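PDB 2YW6: DNA protection during starvation protein from Mycobacterium smegmatis, which probably protects DNA from oxidative damage by oxidising ferrous iron with hydrogen peroxide and storing it as a ferric mineral inside a hollow shell of twelve subunits. Local coordinates for residues I117-T120 with R121-I124; K147-W150 with F151-H155. All coordinates share one frame; numbering follows the deposited sequence.

Contact 1: residues I117-T120 with R121-I124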
loop_
_atom_site.group_PDB
_atom_site.type_symbol
_atom_site.label_atom_id
_atom_site.label_comp_id
_atom_site.label_asym_id
_atom_site.label_seq_id
_atom_site.Cartn_x
_atom_site.Cartn_y
_atom_site.Cartn_z
ATOM N N ILE B 117 24.936 -7.245 -25.212
ATOM C CA ILE B 117 25.853 -7.603 -24.143
ATOM C C ILE B 117 27.287 -7.382 -24.559
ATOM O O ILE B 117 28.070 -6.807 -23.797
ATOM C CB ILE B 117 25.666 -9.073 -23.708
ATOM C CG1 ILE B 117 24.251 -9.253 -23.154
ATOM C CG2 ILE B 117 26.733 -9.460 -22.669
ATOM C CD1 ILE B 117 23.884 -10.684 -22.845
ATOM N N GLU B 118 27.642 -7.836 -25.757
ATOM C CA GLU B 118 29.005 -7.652 -26.237
ATOM C C GLU B 118 29.342 -6.158 -26.295
ATOM O O GLU B 118 30.420 -5.734 -25.859
ATOM C CB GLU B 118 29.193 -8.268 -27.617
ATOM C CG GLU B 118 30.642 -8.237 -28.063
ATOM C CD GLU B 118 30.837 -8.782 -29.456
ATOM O OE1 GLU B 118 32.001 -8.881 -29.897
ATOM O OE2 GLU B 118 29.827 -9.108 -30.112
ATOM N N ASP B 119 28.420 -5.361 -26.824
ATOM C CA ASP B 119 28.636 -3.923 -26.911
ATOM C C ASP B 119 28.766 -3.286 -25.535
ATOM O O ASP B 119 29.523 -2.325 -25.353
ATOM C CB ASP B 119 27.486 -3.250 -27.656
ATOM C CG ASP B 119 27.567 -3.456 -29.155
ATOM O OD1 ASP B 119 26.647 -2.993 -29.879
ATOM O OD2 ASP B 119 28.560 -4.075 -29.604
ATOM N N THR B 120 28.021 -3.805 -24.565
ATOM C CA THR B 120 28.077 -3.249 -23.220
ATOM C C THR B 120 29.407 -3.583 -22.549
ATOM O O THR B 120 29.975 -2.757 -21.831
ATOM C CB THR B 120 26.901 -3.753 -22.364
ATOM O OG1 THR B 120 25.667 -3.414 -23.022
ATOM C CG2 THR B 120 26.923 -3.103 -20.974
ATOM N N ARG B 121 29.907 -4.789 -22.790
ATOM C CA ARG B 121 31.184 -5.196 -22.219
ATOM C C ARG B 121 32.316 -4.279 -22.693
ATOM O O ARG B 121 33.130 -3.825 -21.886
ATOM C CB ARG B 121 31.494 -6.639 -22.600
ATOM C CG ARG B 121 30.582 -7.650 -21.949
ATOM C CD ARG B 121 30.871 -7.771 -20.469
ATOM N NE ARG B 121 30.154 -8.898 -19.887
ATOM C CZ ARG B 121 30.478 -9.448 -18.727
ATOM N NH1 ARG B 121 31.502 -8.957 -18.051
ATOM N NH2 ARG B 121 29.798 -10.481 -18.253
ATOM N N LYS B 122 32.355 -4.002 -23.996
ATOM C CA LYS B 122 33.391 -3.132 -24.564
ATOM C C LYS B 122 33.396 -1.768 -23.871
ATOM O O LYS B 122 34.432 -1.310 -23.394
ATOM C CB LYS B 122 33.160 -2.915 -26.062
ATOM C CG LYS B 122 33.135 -4.171 -26.917
ATOM C CD LYS B 122 32.833 -3.801 -28.371
ATOM C CE LYS B 122 32.630 -5.026 -29.263
ATOM N NZ LYS B 122 32.172 -4.652 -30.635
ATOM N N SER B 123 32.227 -1.133 -23.823
ATOM C CA SER B 123 32.080 0.175 -23.194
ATOM C C SER B 123 32.537 0.164 -21.755
ATOM O O SER B 123 33.227 1.104 -21.318
ATOM C CB SER B 123 30.623 0.654 -23.287
ATOM O OG SER B 123 30.211 0.839 -24.623
ATOM N N ILE B 124 32.167 -0.868 -21.002
ATOM C CA ILE B 124 32.595 -0.961 -19.618
ATOM C C ILE B 124 34.121 -0.970 -19.596
ATOM O O ILE B 124 34.752 -0.289 -18.779
ATOM C CB ILE B 124 32.014 -2.234 -18.940
ATOM C CG1 ILE B 124 30.563 -2.008 -18.544
ATOM C CG2 ILE B 124 32.923 -2.666 -17.777
ATOM C CD1 ILE B 124 29.727 -3.255 -18.293
#
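Lys122 reaches back toward two acidic side chains of the preceding turn, Asp119 and Glu118. Its NZ forms a long salt bridge with Asp119 OD2 at 3.8 Å, the two side chains running alongside each other in the same direction. Glu118 OE1 stays 4.3 Å from Lys122 NZ, beyond a salt bridge, and its carboxylate probably contributes to the ammonium's electrostatic surroundings from a distance. Extended chains, with Glu118 CG opposite the backbone N (chi1 -173°), bring Glu118 CG to 4.0 Å from Lys122 CE; long, flexible residues suit this exposed side. On the buried side, Thr120 CG2 meets Ile124 CD1 at 3.9 Å, while Thr120 OG1 is hydrogen-bonded to Val116 O and Gln24 NE2, so this small residue serves both apolar packing and polar needs. Arg121 bends at chi2 (-71°), and Ile117 CG2 lies at the edge of its guanidinium; NH2 makes a salt bridge to Glu146 on helix 132-155. Along the backbone, Arg121 N donates to Ile117 O at 2.9 Å and Ile124 N to Thr120 O at 3.0 Å, as in any alpha-helix. Leu132 of a second subunit packs on Ile124. Exposed Glu118 and Lys122 against buried Thr120 and Ile124 mark an amphipathic helix of the ferritin-like four-helix bundle.

Contact 2: residues K147-W150 with F151-H155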
loop_
_atom_site.group_PDB
_atom_site.type_symbol
_atom_site.label_atom_id
_atom_site.label_comp_id
_atom_site.label_asym_id
_atom_site.label_seq_id
_atom_site.Cartn_x
_atom_site.Cartn_y
_atom_site.Cartn_z
ATOM N N LYS B 147 21.253 -11.576 -17.470
ATOM C CA LYS B 147 20.324 -12.484 -16.824
ATOM C C LYS B 147 19.139 -12.710 -17.762
ATOM O O LYS B 147 18.688 -13.835 -17.955
ATOM C CB LYS B 147 19.817 -11.906 -15.499
ATOM C CG LYS B 147 18.793 -12.818 -14.834
ATOM C CD LYS B 147 17.791 -12.066 -13.969
ATOM C CE LYS B 147 18.341 -11.803 -12.587
ATOM N NZ LYS B 147 17.261 -11.415 -11.631
ATOM N N PHE B 148 18.636 -11.635 -18.350
ATOM C CA PHE B 148 17.505 -11.746 -19.256
ATOM C C PHE B 148 17.780 -12.682 -20.434
ATOM O O PHE B 148 16.922 -13.490 -20.804
ATOM C CB PHE B 148 17.107 -10.371 -19.796
ATOM C CG PHE B 148 15.853 -10.396 -20.614
ATOM C CD1 PHE B 148 14.605 -10.431 -19.998
ATOM C CD2 PHE B 148 15.920 -10.434 -22.004
ATOM C CE1 PHE B 148 13.441 -10.499 -20.754
ATOM C CE2 PHE B 148 14.764 -10.504 -22.774
ATOM C CZ PHE B 148 13.520 -10.539 -22.153
ATOM N N GLN B 149 18.969 -12.553 -21.028
ATOM C CA GLN B 149 19.354 -13.377 -22.168
ATOM C C GLN B 149 19.313 -14.834 -21.748
ATOM O O GLN B 149 18.945 -15.709 -22.528
ATOM C CB GLN B 149 20.764 -13.032 -22.653
ATOM C CG GLN B 149 21.084 -13.613 -24.026
ATOM C CD GLN B 149 22.574 -13.637 -24.339
ATOM O OE1 GLN B 149 22.976 -13.610 -25.507
ATOM N NE2 GLN B 149 23.396 -13.709 -23.299
ATOM N N TRP B 150 19.700 -15.098 -20.510
ATOM C CA TRP B 150 19.671 -16.465 -20.031
ATOM C C TRP B 150 18.243 -17.006 -19.973
ATOM O O TRP B 150 18.002 -18.160 -20.338
ATOM C CB TRP B 150 20.318 -16.592 -18.655
ATOM C CG TRP B 150 20.121 -17.962 -18.126
ATOM C CD1 TRP B 150 20.479 -19.130 -18.732
ATOM C CD2 TRP B 150 19.426 -18.321 -16.929
ATOM N NE1 TRP B 150 20.042 -20.198 -17.991
ATOM C CE2 TRP B 150 19.392 -19.735 -16.881
ATOM C CE3 TRP B 150 18.823 -17.595 -15.897
ATOM C CZ2 TRP B 150 18.777 -20.431 -15.836
ATOM C CZ3 TRP B 150 18.209 -18.290 -14.854
ATOM C CH2 TRP B 150 18.191 -19.695 -14.833
ATOM N N PHE B 151 17.295 -16.194 -19.512
ATOM C CA PHE B 151 15.909 -16.658 -19.450
ATOM C C PHE B 151 15.456 -16.978 -20.858
ATOM O O PHE B 151 14.723 -17.935 -21.083
ATOM C CB PHE B 151 14.979 -15.602 -18.843
ATOM C CG PHE B 151 15.139 -15.430 -17.361
ATOM C CD1 PHE B 151 15.673 -16.449 -16.578
ATOM C CD2 PHE B 151 14.734 -14.255 -16.741
ATOM C CE1 PHE B 151 15.806 -16.301 -15.199
ATOM C CE2 PHE B 151 14.861 -14.098 -15.355
ATOM C CZ PHE B 151 15.403 -15.128 -14.585
ATOM N N VAL B 152 15.907 -16.167 -21.808
ATOM C CA VAL B 152 15.565 -16.371 -23.209
ATOM C C VAL B 152 16.148 -17.704 -23.673
ATOM O O VAL B 152 15.428 -18.553 -24.201
ATOM C CB VAL B 152 16.120 -15.216 -24.099
ATOM C CG1 VAL B 152 15.793 -15.473 -25.560
ATOM C CG2 VAL B 152 15.524 -13.871 -23.658
ATOM N N ARG B 153 17.449 -17.887 -23.466
ATOM C CA ARG B 153 18.136 -19.118 -23.859
ATOM C C ARG B 153 17.519 -20.351 -23.201
ATOM O O ARG B 153 17.437 -21.422 -23.819
ATOM C CB ARG B 153 19.621 -19.036 -23.490
ATOM C CG ARG B 153 20.332 -17.915 -24.194
ATOM C CD ARG B 153 21.758 -17.731 -23.712
ATOM N NE ARG B 153 22.537 -17.014 -24.715
ATOM C CZ ARG B 153 23.816 -16.681 -24.584
ATOM N NH1 ARG B 153 24.470 -16.996 -23.473
ATOM N NH2 ARG B 153 24.451 -16.054 -25.578
ATOM N N ALA B 154 17.098 -20.191 -21.945
ATOM C CA ALA B 154 16.487 -21.270 -21.177
ATOM C C ALA B 154 15.248 -21.834 -21.858
ATOM O O ALA B 154 14.922 -23.000 -21.667
ATOM C CB ALA B 154 16.134 -20.783 -19.768
ATOM N N HIS B 155 14.546 -21.018 -22.641
ATOM C CA HIS B 155 13.357 -21.508 -23.345
ATOM C C HIS B 155 13.750 -22.399 -24.519
ATOM O O HIS B 155 13.041 -23.350 -24.863
ATOM C CB HIS B 155 12.532 -20.372 -23.943
ATOM C CG HIS B 155 11.638 -19.669 -22.975
ATOM N ND1 HIS B 155 12.085 -18.661 -22.145
ATOM C CD2 HIS B 155 10.310 -19.775 -22.755
ATOM C CE1 HIS B 155 11.066 -18.177 -21.460
ATOM N NE2 HIS B 155 9.977 -18.837 -21.812
#
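The amide of Gln149 and the guanidinium of Arg153 stack one turn apart, their planes inclined by 28°. Flat groups suit this layering, although the amide's orientation is uncertain and its individual N and O atoms cannot be assigned roles. Arg153 CG stands opposite the carbonyl carbon (chi1 -62°), and the chain runs extended to NE, which makes a salt bridge with Asp110 on helix 102-127. Phe148 and Val152 turn to another side: Val152 CG2 approaches Phe148 CE2 obliquely at 3.6 Å, a fit of branched aliphatic to aromatic suited to the interior, where Tyr113 meets the Phe148 ring. Helix 132-155 is the last of the ferritin-like four-helix bundle. Trp150 and Phe151 border neighbouring subunits, packing on Ala73 of the second and Phe47 of the third; their rings are set obliquely but modelled too close, so their exact spacing is doubtful. Lys147 runs beside Phe151, its aliphatic CD 3.8 Å from Phe151 CE2, while Lys147 O lies over one face of that ring. The same carbonyl accepts a hydrogen bond from Phe151 N at 3.2 Å. Ala154 is small enough to sit by the indole, with CB 4.3 Å from Trp150 NE1. His155 ND1 donates to Phe151 O at 2.9 Å, and Phe47 of the third subunit meets the imidazole edge-to-face.

How the contacts relate
From the N terminus, the chain first reaches contact 1, in the later part of helix 102-127, then turns into helix 132-155, which carries contact 2 toward its far end. The two lie in series: each spans neighbouring turns of one helix, closes no long loop, and neither encloses nor crosses the other. Their centres are about 18 Å apart, yet they meet where the side chains of Ile117 and Gln149 pack together, joining the last two long helices of the bundle. Asp110 and Glu146 add salt bridges between these helices. Both contacts touch the second subunit, and contact 2 also reaches a third, so that the bundle joins its neighbours in the dodecameric shell.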